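Local coordinates for 1,4-dihydroxy-2-naphthoyl-CoA hydrolase (Prochlorococcus marinus, PDB 2HX5), which probably hydrolyses 1,4-dihydroxy-2-naphthoyl-CoA to 1,4-dihydroxy-2-naphthoate and free coenzyme A, a step on the way to phylloquinone (vitamin K1), at residues N3-N6 and W7-R11; C34-S37 and W38-S41; G46-P49 and A50-F53. All blocks are in the same frame, centred on the assembly; numbering follows the deposited sequence. Where two conformers were deposited one is given.

The three contacts run in series; none nests in or crosses another, and each closes a local turn. Contact 1, near the N terminus, winds helix 5-8 and hands the chain to strand 9-13, outermost in this chain's sheet. Contact 2 spans two turns in the middle of helix 29-45, the long helix packed on the antiparallel sheet. Contact 3 follows the end of that helix and starts the short helix 49-52. Contacts 1 and 2 touch through L8 and L10, which pack on helix 29-45, and a probable hydrogen bond between W7 O and S41 OG; F53 of contact 3 reaches back to H35, W38 and E39. Contacts 1 and 3 do not meet, their nearest atoms about 6 Å apart.

Contact 1: N3-N6 and W7-R11; sequences NPEN and WLLLR
P4 lies on the indole of W7, three residues on, at the start of the N-terminal helical turn. The W7 side chain leaves the backbone with CG placed between its own N and carbonyl carbon (chi1 63°), a torsion that swings the ring back beneath the start of the turn. Its CB stays close to the N6 carbonyl because the two residues are bonded neighbours, and CG and CD2 come next, each 3.7 Å from P4 O. Farther out, CE2 and CZ2 meet the proline ring, with P4 CB 3.6 Å from CZ2. At the far end CH2 faces P4 CA, while CZ3 also nears N3 O. P4 CA sits over the six-membered ring, only 7° off the normal through its centroid, a CH-pi contact with the face. W7 NE1 hydrogen-bonds S144 OG.

Backbone bonds close the turn beside this CH-pi contact. P4 O accepts from both W7 N and L8 N, the former from well above the carbonyl plane, and L9 N bonds to E5 O at 3.0 Å. Ahead of the turn N3 OD1 caps E5 N. On the outer side E5 and L9 run side by side, with L9 CD1 3.7 Å from E5 CB and following the glutamate chain outward. Where the helix gives way to the strand, a water lies 2.6 Å from both N6 O and L9 O, though it may not donate to both at once; N6 O also bonds S44 OG.

L8 and L10 bond through their backbones to L90 and M88 of strand 85-96, the sheet neighbour of strand 9-13 in this hotdog fold. W7 packs against S44 of helix 29-45, meets Y45 edge-to-face and touches W140 of helix 135-143, so the N-terminal turn joins strand 9-13 to both helices.

Contact 2: C34-S37 and W38-S41; sequences CHES and WEES
H35 and E39, one helical turn apart, are joined through their side chains: H35 ND1 donates to E39 OE2 at 2.8 Å. The carboxylate oxygen lies in the imidazole plane, yet the ring meets it from above the carboxylate plane, the two planes being 84° apart. With CG trans to the backbone N (chi1 -166°), the imidazole runs alongside W38, which turns its edge to the histidine face in a T-shaped pair, W38 CZ3 3.8 Å from H35 NE2. If H35 were an alanine, E39 OE2 would probably lose its N-H donor and the W38 edge the ring face it meets. This tight flank belongs to the central helix of the hotdog fold, around which the sheet wraps; C34 packs on F104, and W38 N bonds to C34 O. E39 OE1 hydrogen-bonds F16 N of the second subunit and a bound 2-ethoxyethanol; H35 packs on that F16, and H26 of the third subunit meets its ring edge-to-face. On the partly exposed flank, looser between the two segments, E36 makes salt bridges to R12 and R32, and E40 brings little but CB to the preceding turn, 3.5 Å from E36 O; R15 of the second subunit packs on both.

Contact 3: G46-P49 and A50-F53; sequences GLNP and ADIF
N48 is the N-cap of a short, weakly bonded helix, and its side-chain OD1 accepts from A50 N at 3.1 Å. CG stands opposite the backbone N (chi1 -177°), which brings the amide oxygen over the first turn; the donor lies above the amide plane, 51° out of it, and A50 CB is also near OD1. The remaining hydrogen bonds are backbone ones. N48 O takes D51 N, while P49 O is gripped twice, by I52 N and, at 2.8 Å and nearly straight, by F53 N. One water couples the two ends of the turn, accepting from N48 N and donating to D51 OD2 at 2.6 Å.

Just upstream, helix 29-45 ends in a Schellman motif, G46 N to E43 O and L47 N to L42 O, with G46, at positive phi, as its C-prime residue. At these backbone angles any CB on G46 would run into the carbonyl O of the residue before it.

Apolar contact comes from L47 and I52, whose side chains cross at about a right angle. In the I52 conformer given, L47 CD1 and I52 CD1 approach to 3.5 Å, and both residues also pack on L42 of helix 29-45. F53 sets its ring edge-to-face with W38 and meets F16 of the second subunit, beside a bound 2-ethoxyethanol whose pocket L47, N48, P49, I52 and F53 help to line.

Contact 1: N3-N6 and W7-R11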
loop_
_atom_site.group_PDB
_atom_site.type_symbol
_atom_site.label_atom_id
_atom_site.label_comp_id
_atom_site.label_asym_id
_atom_site.label_seq_id
_atom_site.Cartn_x
_atom_site.Cartn_y
_atom_site.Cartn_z
ATOM N N ASN A 3 16.552 25.525 14.719
ATOM C CA ASN A 3 17.589 24.880 13.895
ATOM C C ASN A 3 16.917 23.965 12.848
ATOM O O ASN A 3 16.121 23.112 13.236
ATOM C CB ASN A 3 18.515 24.057 14.786
ATOM C CG ASN A 3 19.419 23.111 14.003
ATOM O OD1 ASN A 3 19.586 23.283 12.792
ATOM N ND2 ASN A 3 20.022 22.151 14.670
ATOM N N PRO A 4 17.201 24.170 11.538
ATOM C CA PRO A 4 16.605 23.344 10.455
ATOM C C PRO A 4 16.765 21.834 10.587
ATOM O O PRO A 4 15.957 21.083 10.058
ATOM C CB PRO A 4 17.299 23.837 9.169
ATOM C CG PRO A 4 18.331 24.854 9.603
ATOM C CD PRO A 4 18.007 25.279 10.992
ATOM N N GLU A 5 17.784 21.359 11.267
ATOM C CA GLU A 5 17.884 19.922 11.528
ATOM C C GLU A 5 16.630 19.390 12.218
ATOM O O GLU A 5 16.277 18.222 12.057
ATOM C CB GLU A 5 19.070 19.616 12.442
ATOM C CG GLU A 5 20.406 19.992 11.879
ATOM C CD GLU A 5 21.529 19.789 12.899
ATOM O OE1 GLU A 5 21.336 18.996 13.859
ATOM O OE2 GLU A 5 22.595 20.430 12.732
ATOM N N ASN A 6 15.956 20.242 12.986
ATOM C CA ASN A 6 14.752 19.862 13.676
ATOM C C ASN A 6 13.685 19.389 12.686
ATOM O O ASN A 6 12.871 18.506 13.037
ATOM C CB ASN A 6 14.191 21.021 14.505
ATOM C CG ASN A 6 15.019 21.329 15.724
ATOM O OD1 ASN A 6 14.869 22.390 16.325
ATOM N ND2 ASN A 6 15.890 20.410 16.101
ATOM N N TRP A 7 13.667 19.954 11.469
ATOM C CA TRP A 7 12.668 19.494 10.504
ATOM C C TRP A 7 13.223 18.777 9.257
ATOM O O TRP A 7 12.440 18.233 8.474
ATOM C CB TRP A 7 11.729 20.627 10.052
ATOM C CG TRP A 7 12.383 21.786 9.318
ATOM C CD1 TRP A 7 12.614 21.862 7.965
ATOM C CD2 TRP A 7 12.826 23.021 9.854
ATOM N NE1 TRP A 7 13.183 23.041 7.637
ATOM C CE2 TRP A 7 13.350 23.789 8.778
ATOM C CE3 TRP A 7 12.870 23.554 11.141
ATOM C CZ2 TRP A 7 13.869 25.065 8.955
ATOM C CZ3 TRP A 7 13.371 24.809 11.305
ATOM C CH2 TRP A 7 13.877 25.547 10.234
ATOM N N LEU A 8 14.550 18.774 9.094
ATOM C CA LEU A 8 15.217 18.100 7.945
ATOM C C LEU A 8 15.894 16.786 8.265
ATOM O O LEU A 8 16.256 16.049 7.348
ATOM C CB LEU A 8 16.226 19.046 7.288
ATOM C CG LEU A 8 15.688 20.355 6.709
ATOM C CD1 LEU A 8 16.853 21.245 6.168
ATOM C CD2 LEU A 8 14.662 20.141 5.634
ATOM N N LEU A 9 16.098 16.512 9.548
ATOM C CA LEU A 9 16.663 15.248 10.007
ATOM C C LEU A 9 15.576 14.492 10.717
ATOM O O LEU A 9 15.129 14.900 11.805
ATOM C CB LEU A 9 17.864 15.435 10.949
ATOM C CG LEU A 9 19.050 16.192 10.390
ATOM C CD1 LEU A 9 20.214 16.282 11.438
ATOM C CD2 LEU A 9 19.544 15.510 9.127
ATOM N N LEU A 10 15.127 13.407 10.120
ATOM C CA LEU A 10 13.982 12.705 10.613
ATOM C C LEU A 10 14.372 11.241 10.775
ATOM O O LEU A 10 15.481 10.830 10.412
ATOM C CB LEU A 10 12.786 12.909 9.656
ATOM C CG LEU A 10 12.381 14.394 9.449
ATOM C CD1 LEU A 10 11.399 14.568 8.298
ATOM C CD2 LEU A 10 11.821 15.007 10.764
ATOM N N ARG A 11 13.504 10.455 11.394
ATOM C CA ARG A 11 13.793 9.076 11.690
ATOM C C ARG A 11 12.573 8.213 11.439
ATOM O O ARG A 11 11.439 8.643 11.651
ATOM C CB ARG A 11 14.188 8.915 13.154
ATOM C CG ARG A 11 14.364 7.457 13.615
ATOM C CD ARG A 11 14.845 7.439 15.085
ATOM N NE ARG A 11 15.055 6.088 15.623
ATOM C CZ ARG A 11 14.088 5.249 16.000
ATOM N NH1 ARG A 11 12.797 5.588 15.905
ATOM N NH2 ARG A 11 14.417 4.051 16.489
HETATM O O HOH W 1 13.859 16.136 13.668
#

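Contact 2: C34-S37 and W38-S41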
loop_
_atom_site.group_PDB
_atom_site.type_symbol
_atom_site.label_atom_id
_atom_site.label_comp_id
_atom_site.label_asym_id
_atom_site.label_seq_id
_atom_site.Cartn_x
_atom_site.Cartn_y
_atom_site.Cartn_z
ATOM N N CYS A 34 9.374 8.780 1.652
ATOM C CA CYS A 34 9.775 10.140 1.278
ATOM C C CYS A 34 8.650 11.137 1.406
ATOM O O CYS A 34 8.761 12.173 2.061
ATOM C CB CYS A 34 10.272 10.150 -0.149
ATOM S SG CYS A 34 11.860 9.328 -0.492
ATOM N N HIS A 35 7.503 10.791 0.842
ATOM C CA HIS A 35 6.377 11.695 0.876
ATOM C C HIS A 35 5.949 11.966 2.309
ATOM O O HIS A 35 5.702 13.112 2.731
ATOM C CB HIS A 35 5.231 11.173 0.027
ATOM C CG HIS A 35 4.138 12.167 -0.280
ATOM N ND1 HIS A 35 3.275 12.684 0.672
ATOM C CD2 HIS A 35 3.751 12.683 -1.470
ATOM C CE1 HIS A 35 2.395 13.466 0.048
ATOM N NE2 HIS A 35 2.692 13.515 -1.232
ATOM N N GLU A 36 5.871 10.890 3.098
ATOM C CA GLU A 36 5.500 11.090 4.506
ATOM C C GLU A 36 6.521 11.927 5.263
ATOM O O GLU A 36 6.154 12.729 6.114
ATOM C CB GLU A 36 5.363 9.751 5.226
ATOM C CG GLU A 36 4.239 8.875 4.737
ATOM C CD GLU A 36 3.983 7.592 5.521
ATOM O OE1 GLU A 36 4.728 7.374 6.493
ATOM O OE2 GLU A 36 3.029 6.871 5.163
ATOM N N SER A 37 7.814 11.771 4.973
ATOM C CA SER A 37 8.825 12.608 5.646
ATOM C C SER A 37 8.756 14.067 5.238
ATOM O O SER A 37 9.079 14.953 6.017
ATOM C CB SER A 37 10.242 12.067 5.452
ATOM O OG SER A 37 10.772 12.371 4.168
ATOM N N TRP A 38 8.360 14.319 3.992
ATOM C CA TRP A 38 8.140 15.677 3.515
ATOM C C TRP A 38 6.968 16.315 4.308
ATOM O O TRP A 38 7.065 17.426 4.825
ATOM C CB TRP A 38 7.866 15.670 2.019
ATOM C CG TRP A 38 7.370 16.995 1.483
ATOM C CD1 TRP A 38 7.989 18.184 1.577
ATOM C CD2 TRP A 38 6.168 17.209 0.747
ATOM N NE1 TRP A 38 7.256 19.158 0.930
ATOM C CE2 TRP A 38 6.120 18.584 0.412
ATOM C CE3 TRP A 38 5.129 16.376 0.322
ATOM C CZ2 TRP A 38 5.018 19.160 -0.297
ATOM C CZ3 TRP A 38 4.107 16.923 -0.423
ATOM C CH2 TRP A 38 4.047 18.301 -0.707
ATOM N N GLU A 39 5.865 15.566 4.442
ATOM C CA GLU A 39 4.747 16.048 5.258
ATOM C C GLU A 39 5.210 16.309 6.691
ATOM O O GLU A 39 4.847 17.311 7.304
ATOM C CB GLU A 39 3.609 15.016 5.246
ATOM C CG GLU A 39 3.016 14.770 3.881
ATOM C CD GLU A 39 2.030 13.608 3.875
ATOM O OE1 GLU A 39 0.925 13.772 4.462
ATOM O OE2 GLU A 39 2.401 12.565 3.289
ATOM N N GLU A 40 5.962 15.367 7.273
ATOM C CA GLU A 40 6.517 15.522 8.639
ATOM C C GLU A 40 7.394 16.750 8.773
ATOM O O GLU A 40 7.345 17.471 9.792
ATOM C CB GLU A 40 7.316 14.287 9.076
ATOM C CG GLU A 40 7.641 14.309 10.518
ATOM C CD GLU A 40 8.424 13.085 10.974
ATOM O OE1 GLU A 40 8.626 12.148 10.177
ATOM O OE2 GLU A 40 8.882 13.086 12.150
ATOM N N SER A 41 8.189 17.005 7.745
ATOM C CA SER A 41 9.034 18.191 7.742
ATOM C C SER A 41 8.277 19.510 7.759
ATOM O O SER A 41 8.566 20.408 8.512
ATOM C CB SER A 41 9.954 18.121 6.528
ATOM O OG SER A 41 10.896 19.202 6.551
#

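Contact 3: G46-P49 and A50-F53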
loop_
_atom_site.group_PDB
_atom_site.type_symbol
_atom_site.label_atom_id
_atom_site.label_comp_id
_atom_site.label_asym_id
_atom_site.label_seq_id
_atom_site.Cartn_x
_atom_site.Cartn_y
_atom_site.Cartn_z
ATOM N N GLY A 46 6.392 23.985 11.182
ATOM C CA GLY A 46 5.269 24.666 11.790
ATOM C C GLY A 46 4.106 24.964 10.872
ATOM O O GLY A 46 3.213 25.729 11.308
ATOM N N LEU A 47 4.057 24.399 9.657
ATOM C CA LEU A 47 2.931 24.637 8.755
ATOM C C LEU A 47 1.735 23.779 9.154
ATOM O O LEU A 47 1.882 22.746 9.783
ATOM C CB LEU A 47 3.322 24.396 7.290
ATOM C CG LEU A 47 4.490 25.196 6.724
ATOM C CD1 LEU A 47 4.685 24.848 5.256
ATOM C CD2 LEU A 47 4.283 26.677 6.921
ATOM N N ASN A 48 0.538 24.244 8.788
ATOM C CA ASN A 48 -0.718 23.585 9.154
ATOM C C ASN A 48 -1.168 22.749 7.976
ATOM O O ASN A 48 -1.308 23.318 6.908
ATOM C CB ASN A 48 -1.744 24.680 9.442
ATOM C CG ASN A 48 -3.097 24.157 9.905
ATOM O OD1 ASN A 48 -3.451 22.987 9.776
ATOM N ND2 ASN A 48 -3.884 25.076 10.449
ATOM N N PRO A 49 -1.435 21.423 8.147
ATOM C CA PRO A 49 -1.882 20.578 7.023
ATOM C C PRO A 49 -3.081 21.146 6.280
ATOM O O PRO A 49 -3.169 20.981 5.061
ATOM C CB PRO A 49 -2.331 19.244 7.705
ATOM C CG PRO A 49 -2.320 19.483 9.159
ATOM C CD PRO A 49 -1.310 20.612 9.381
ATOM N N ALA A 50 -3.987 21.741 7.040
ATOM C CA ALA A 50 -5.212 22.339 6.544
ATOM C C ALA A 50 -4.992 23.411 5.468
ATOM O O ALA A 50 -5.904 23.656 4.653
ATOM C CB ALA A 50 -6.066 22.889 7.719
ATOM N N ASP A 51 -3.823 24.059 5.486
ATOM C CA ASP A 51 -3.469 25.048 4.479
ATOM C C ASP A 51 -2.845 24.500 3.216
ATOM O O ASP A 51 -2.757 25.188 2.195
ATOM C CB ASP A 51 -2.481 26.042 5.095
ATOM C CG ASP A 51 -3.082 26.844 6.244
ATOM O OD1 ASP A 51 -4.331 27.099 6.255
ATOM O OD2 ASP A 51 -2.304 27.217 7.149
ATOM N N ILE A 52 -2.381 23.257 3.262
ATOM C CA ILE A 52 -1.622 22.690 2.128
ATOM C C ILE A 52 -2.278 21.481 1.476
ATOM O O ILE A 52 -2.290 21.376 0.247
ATOM C CB ILE A 52 -0.130 22.354 2.520
ATOM C CG1 ILE A 52 0.543 23.589 3.153
ATOM C CG2 ILE A 52 0.667 21.787 1.285
ATOM C CD1 ILE A 52 1.904 23.344 3.782
ATOM N N PHE A 53 -2.816 20.568 2.282
ATOM C CA PHE A 53 -3.269 19.263 1.773
ATOM C C PHE A 53 -4.777 19.190 1.761
ATOM O O PHE A 53 -5.419 19.442 2.758
ATOM C CB PHE A 53 -2.698 18.091 2.623
ATOM C CG PHE A 53 -1.203 17.952 2.496
ATOM C CD1 PHE A 53 -0.618 17.317 1.405
ATOM C CD2 PHE A 53 -0.371 18.528 3.454
ATOM C CE1 PHE A 53 0.784 17.231 1.288
ATOM C CE2 PHE A 53 1.025 18.416 3.337
ATOM C CZ PHE A 53 1.584 17.806 2.255
HETATM O O HOH W 2 0.285 26.717 7.307
#